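Local coordinates for ABC transporter, substrate binding protein (Aeropyrum pernix, PDB 3EAF), which probably serves as the substrate-binding protein of an ABC transporter, capturing a solute outside the membrane for uptake, and binds a magnesium ion, at residues A[256-269]-A[328-340]. Numbering follows the deposited sequence.
Sequences PFIYPMFGQDVEGI and TFDLGGITADTID. With MG (magnesium ion), chain C.
Ile258 N donates to Ile334 O (2.9 Å) in a nearly straight bond of 168°, and Ala336 N returns a more bent one to Pro256 O. These two bonds bracket Phe257 and Thr335, whose backbones form a single beta bridge. The third backbone bond is at the other end: Gly268 N, in the first turn of helix 267-278, gives its hydrogen to Gly332 O (2.9 Å).

The side chain of Ile334 fills the space between the beta bridge and the Gly268 bond and makes the main apolar contact. With CG1 beside the backbone N (chi1 -71°) and the chain then extended, Ile334 CD1 runs along the bare backbone of Gly268, 3.6 Å from Gly268 C; a beta carbon there would collide with Ile334 CG1. Ile334 CG2 meets Phe257 CB at 3.8 Å, at the ring's edge. Val266 CG1 and Ile269 CD1 each approach Ile334 CG1 at 4.3 Å. Cutting Ile334 back to alanine is likely to leave a gap between Gly268 and Phe257 and strip Val266 and Ile269 of their apolar neighbour. Thr335 CG2 meets the same ring obliquely, 3.8 Å from Phe257 CD1.

Gly332 and Gly333, both at positive phi, form the corner of a type I' turn, which Asp330 OD1 steadies as an Asx motif by accepting from Gly333 N (3.0 Å).

Beyond the turn, Asp340 OD1 binds magnesium, with Glu325 and Tyr341 completing the protein ligands. Strands 251-255 and 352-357 are antiparallel neighbours in the seven-stranded sheet of this periplasmic binding protein fold; the contact joins the chain after the first to the loop before the second, while Val291 of helix 288-304 packs on Ile334.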
loop_
_atom_site.group_PDB
_atom_site.type_symbol
_atom_site.label_atom_id
_atom_site.label_comp_id
_atom_site.label_asym_id
_atom_site.label_seq_id
_atom_site.Cartn_x
_atom_site.Cartn_y
_atom_site.Cartn_z
ATOM N N PRO A 256 -6.280 -0.633 -3.822
ATOM C CA PRO A 256 -6.113 0.057 -5.110
ATOM C C PRO A 256 -5.807 -0.894 -6.282
ATOM O O PRO A 256 -5.871 -0.480 -7.452
ATOM C CB PRO A 256 -4.916 0.988 -4.860
ATOM C CG PRO A 256 -4.743 1.030 -3.358
ATOM C CD PRO A 256 -5.179 -0.324 -2.894
ATOM N N PHE A 257 -5.506 -2.154 -5.963
ATOM C CA PHE A 257 -5.027 -3.137 -6.937
ATOM C C PHE A 257 -5.972 -4.325 -6.964
ATOM O O PHE A 257 -6.421 -4.792 -5.909
ATOM C CB PHE A 257 -3.620 -3.635 -6.558
ATOM C CG PHE A 257 -2.718 -2.555 -6.016
ATOM C CD1 PHE A 257 -2.008 -1.728 -6.878
ATOM C CD2 PHE A 257 -2.594 -2.358 -4.643
ATOM C CE1 PHE A 257 -1.189 -0.726 -6.393
ATOM C CE2 PHE A 257 -1.769 -1.360 -4.143
ATOM C CZ PHE A 257 -1.072 -0.536 -5.021
ATOM N N ILE A 258 -6.263 -4.816 -8.169
ATOM C CA ILE A 258 -7.084 -6.012 -8.343
ATOM C C ILE A 258 -6.373 -7.242 -7.759
ATOM O O ILE A 258 -5.151 -7.380 -7.894
ATOM C CB ILE A 258 -7.470 -6.214 -9.848
ATOM C CG1 ILE A 258 -8.709 -7.110 -9.996
ATOM C CG2 ILE A 258 -6.290 -6.754 -10.676
ATOM C CD1 ILE A 258 -9.993 -6.534 -9.383
ATOM N N TYR A 259 -7.121 -8.098 -7.066
ATOM C CA TYR A 259 -6.570 -9.350 -6.544
ATOM C C TYR A 259 -6.394 -10.305 -7.716
ATOM O O TYR A 259 -7.195 -10.264 -8.657
ATOM C CB TYR A 259 -7.529 -10.023 -5.563
ATOM C CG TYR A 259 -7.698 -9.401 -4.192
ATOM C CD1 TYR A 259 -7.430 -8.051 -3.957
ATOM C CD2 TYR A 259 -8.177 -10.173 -3.134
ATOM C CE1 TYR A 259 -7.618 -7.491 -2.691
ATOM C CE2 TYR A 259 -8.366 -9.632 -1.878
ATOM C CZ TYR A 259 -8.086 -8.293 -1.660
ATOM O OH TYR A 259 -8.284 -7.779 -0.410
ATOM N N PRO A 260 -5.360 -11.177 -7.667
ATOM C CA PRO A 260 -5.244 -12.202 -8.718
ATOM C C PRO A 260 -6.540 -13.011 -8.956
ATOM O O PRO A 260 -6.876 -13.281 -10.105
ATOM C CB PRO A 260 -4.113 -13.107 -8.205
ATOM C CG PRO A 260 -3.263 -12.196 -7.378
ATOM C CD PRO A 260 -4.253 -11.261 -6.694
HETATM N N MSE A 261 -7.261 -13.366 -7.889
HETATM C CA MSE A 261 -8.522 -14.128 -7.995
HETATM C C MSE A 261 -9.662 -13.423 -8.749
HETATM O O MSE A 261 -10.603 -14.080 -9.205
HETATM C CB MSE A 261 -9.020 -14.563 -6.608
HETATM C CG MSE A 261 -9.296 -13.406 -5.654
HETATM SE SE MSE A 261 -10.132 -13.954 -3.980
HETATM C CE MSE A 261 -8.954 -15.395 -3.407
ATOM N N PHE A 262 -9.594 -12.097 -8.861
ATOM C CA PHE A 262 -10.570 -11.337 -9.659
ATOM C C PHE A 262 -9.963 -10.856 -10.987
ATOM O O PHE A 262 -10.577 -10.076 -11.722
ATOM C CB PHE A 262 -11.116 -10.123 -8.877
ATOM C CG PHE A 262 -11.679 -10.459 -7.518
ATOM C CD1 PHE A 262 -12.645 -11.450 -7.367
ATOM C CD2 PHE A 262 -11.249 -9.766 -6.391
ATOM C CE1 PHE A 262 -13.168 -11.757 -6.109
ATOM C CE2 PHE A 262 -11.765 -10.066 -5.124
ATOM C CZ PHE A 262 -12.729 -11.063 -4.985
ATOM N N GLY A 263 -8.761 -11.328 -11.293
ATOM C CA GLY A 263 -7.994 -10.779 -12.401
ATOM C C GLY A 263 -7.509 -11.778 -13.427
ATOM O O GLY A 263 -6.533 -11.512 -14.124
ATOM N N GLN A 264 -8.193 -12.920 -13.530
ATOM C CA GLN A 264 -7.911 -13.938 -14.558
ATOM C C GLN A 264 -7.684 -13.354 -15.947
ATOM O O GLN A 264 -6.894 -13.890 -16.729
ATOM C CB GLN A 264 -9.059 -14.945 -14.643
ATOM C CG GLN A 264 -8.897 -16.145 -13.741
ATOM C CD GLN A 264 -10.191 -16.909 -13.513
ATOM O OE1 GLN A 264 -11.208 -16.338 -13.094
ATOM N NE2 GLN A 264 -10.150 -18.218 -13.753
ATOM N N ASP A 265 -8.389 -12.264 -16.245
ATOM C CA ASP A 265 -8.356 -11.638 -17.563
ATOM C C ASP A 265 -7.649 -10.278 -17.548
ATOM O O ASP A 265 -7.762 -9.492 -18.489
ATOM C CB ASP A 265 -9.776 -11.530 -18.120
ATOM C CG ASP A 265 -10.392 -12.896 -18.397
ATOM O OD1 ASP A 265 -9.928 -13.580 -19.335
ATOM O OD2 ASP A 265 -11.328 -13.293 -17.679
ATOM N N VAL A 266 -6.898 -10.020 -16.478
ATOM C CA VAL A 266 -6.135 -8.783 -16.367
ATOM C C VAL A 266 -4.697 -9.028 -16.814
ATOM O O VAL A 266 -4.025 -9.927 -16.298
ATOM C CB VAL A 266 -6.203 -8.184 -14.926
ATOM C CG1 VAL A 266 -5.301 -6.968 -14.803
ATOM C CG2 VAL A 266 -7.649 -7.807 -14.577
ATOM N N GLU A 267 -4.249 -8.221 -17.775
ATOM C CA GLU A 267 -2.933 -8.354 -18.400
ATOM C C GLU A 267 -1.810 -8.398 -17.358
ATOM O O GLU A 267 -0.972 -9.309 -17.377
ATOM C CB GLU A 267 -2.720 -7.228 -19.426
ATOM C CG GLU A 267 -1.621 -7.474 -20.464
ATOM C CD GLU A 267 -0.222 -7.162 -19.940
ATOM O OE1 GLU A 267 -0.117 -6.430 -18.932
ATOM O OE2 GLU A 267 0.773 -7.651 -20.530
ATOM N N GLY A 268 -1.822 -7.434 -16.436
ATOM C CA GLY A 268 -0.792 -7.320 -15.397
ATOM C C GLY A 268 -0.760 -8.488 -14.429
ATOM O O GLY A 268 0.312 -8.891 -13.985
ATOM N N ILE A 269 -1.934 -9.026 -14.102
ATOM C CA ILE A 269 -2.047 -10.262 -13.322
ATOM C C ILE A 269 -1.455 -11.458 -14.091
ATOM O O ILE A 269 -0.750 -12.294 -13.512
ATOM C CB ILE A 269 -3.527 -10.550 -12.905
ATOM C CG1 ILE A 269 -4.060 -9.463 -11.950
ATOM C CG2 ILE A 269 -3.667 -11.924 -12.258
ATOM C CD1 ILE A 269 -3.260 -9.293 -10.654
ATOM N N THR A 328 1.689 9.392 -18.152
ATOM C CA THR A 328 0.613 8.596 -17.578
ATOM C C THR A 328 0.960 7.115 -17.715
ATOM O O THR A 328 1.367 6.673 -18.790
ATOM C CB THR A 328 -0.725 8.913 -18.272
ATOM O OG1 THR A 328 -1.114 10.246 -17.933
ATOM C CG2 THR A 328 -1.831 7.944 -17.844
ATOM N N PHE A 329 0.816 6.356 -16.629
ATOM C CA PHE A 329 1.217 4.946 -16.623
ATOM C C PHE A 329 0.050 3.995 -16.417
ATOM O O PHE A 329 -0.867 4.266 -15.630
ATOM C CB PHE A 329 2.270 4.682 -15.535
ATOM C CG PHE A 329 3.531 5.483 -15.695
ATOM C CD1 PHE A 329 4.532 5.067 -16.568
ATOM C CD2 PHE A 329 3.724 6.651 -14.970
ATOM C CE1 PHE A 329 5.699 5.805 -16.718
ATOM C CE2 PHE A 329 4.881 7.395 -15.120
ATOM C CZ PHE A 329 5.873 6.972 -15.984
ATOM N N ASP A 330 0.094 2.871 -17.124
ATOM C CA ASP A 330 -0.833 1.776 -16.875
ATOM C C ASP A 330 -0.027 0.508 -16.622
ATOM O O ASP A 330 0.828 0.124 -17.429
ATOM C CB ASP A 330 -1.815 1.584 -18.041
ATOM C CG ASP A 330 -2.731 0.369 -17.850
ATOM O OD1 ASP A 330 -3.231 0.151 -16.730
ATOM O OD2 ASP A 330 -2.949 -0.375 -18.828
ATOM N N LEU A 331 -0.297 -0.128 -15.492
ATOM C CA LEU A 331 0.424 -1.326 -15.093
ATOM C C LEU A 331 -0.432 -2.549 -15.392
ATOM O O LEU A 331 -0.895 -3.246 -14.487
ATOM C CB LEU A 331 0.819 -1.236 -13.612
ATOM C CG LEU A 331 2.148 -0.573 -13.199
ATOM C CD1 LEU A 331 2.746 0.414 -14.221
ATOM C CD2 LEU A 331 2.007 0.096 -11.840
ATOM N N GLY A 332 -0.651 -2.785 -16.684
ATOM C CA GLY A 332 -1.440 -3.928 -17.152
ATOM C C GLY A 332 -2.850 -3.981 -16.594
ATOM O O GLY A 332 -3.431 -5.059 -16.468
ATOM N N GLY A 333 -3.397 -2.814 -16.259
ATOM C CA GLY A 333 -4.765 -2.699 -15.757
ATOM C C GLY A 333 -4.976 -3.258 -14.361
ATOM O O GLY A 333 -6.094 -3.620 -14.001
ATOM N N ILE A 334 -3.901 -3.330 -13.574
ATOM C CA ILE A 334 -3.983 -3.830 -12.200
ATOM C C ILE A 334 -4.580 -2.793 -11.254
ATOM O O ILE A 334 -5.361 -3.139 -10.359
ATOM C CB ILE A 334 -2.591 -4.251 -11.656
ATOM C CG1 ILE A 334 -2.106 -5.541 -12.336
ATOM C CG2 ILE A 334 -2.626 -4.403 -10.127
ATOM C CD1 ILE A 334 -0.642 -5.906 -11.990
ATOM N N THR A 335 -4.199 -1.529 -11.450
ATOM C CA THR A 335 -4.644 -0.437 -10.576
ATOM C C THR A 335 -6.072 0.006 -10.930
ATOM O O THR A 335 -6.522 -0.176 -12.071
ATOM C CB THR A 335 -3.653 0.765 -10.577
ATOM O OG1 THR A 335 -3.496 1.285 -11.905
ATOM C CG2 THR A 335 -2.281 0.338 -10.048
ATOM N N ALA A 336 -6.775 0.574 -9.945
ATOM C CA ALA A 336 -8.178 0.985 -10.104
ATOM C C ALA A 336 -8.355 2.149 -11.074
ATOM O O ALA A 336 -9.440 2.354 -11.607
ATOM C CB ALA A 336 -8.805 1.321 -8.736
ATOM N N ASP A 337 -7.283 2.903 -11.297
ATOM C CA ASP A 337 -7.261 3.983 -12.283
ATOM C C ASP A 337 -5.812 4.094 -12.771
ATOM O O ASP A 337 -4.889 3.589 -12.114
ATOM C CB ASP A 337 -7.736 5.289 -11.633
ATOM C CG ASP A 337 -8.183 6.359 -12.649
ATOM O OD1 ASP A 337 -8.034 6.173 -13.879
ATOM O OD2 ASP A 337 -8.687 7.408 -12.195
ATOM N N THR A 338 -5.607 4.718 -13.928
ATOM C CA THR A 338 -4.259 4.947 -14.432
ATOM C C THR A 338 -3.508 5.967 -13.573
ATOM O O THR A 338 -4.119 6.746 -12.825
ATOM C CB THR A 338 -4.254 5.415 -15.899
ATOM O OG1 THR A 338 -5.133 6.538 -16.040
ATOM C CG2 THR A 338 -4.689 4.278 -16.838
ATOM N N ILE A 339 -2.186 5.968 -13.727
ATOM C CA ILE A 339 -1.273 6.691 -12.850
ATOM C C ILE A 339 -0.730 7.945 -13.522
ATOM O O ILE A 339 -0.183 7.884 -14.618
ATOM C CB ILE A 339 -0.083 5.784 -12.452
ATOM C CG1 ILE A 339 -0.560 4.635 -11.561
ATOM C CG2 ILE A 339 1.009 6.592 -11.750
ATOM C CD1 ILE A 339 0.277 3.374 -11.708
ATOM N N ASP A 340 -0.863 9.075 -12.832
ATOM C CA ASP A 340 -0.404 10.354 -13.336
ATOM C C ASP A 340 0.011 11.233 -12.153
ATOM O O ASP A 340 -0.778 11.447 -11.231
ATOM C CB ASP A 340 -1.528 11.009 -14.145
ATOM C CG ASP A 340 -1.049 12.168 -15.004
ATOM O OD1 ASP A 340 0.167 12.484 -15.006
ATOM O OD2 ASP A 340 -1.912 12.770 -15.683
HETATM MG MG MG C . 2.303 13.792 -14.684
HETATM O O HOH W 1 3.047 11.635 -14.346
HETATM O O HOH W 2 2.010 14.379 -17.104
HETATM O O HOH W 3 0.541 15.639 -14.408
#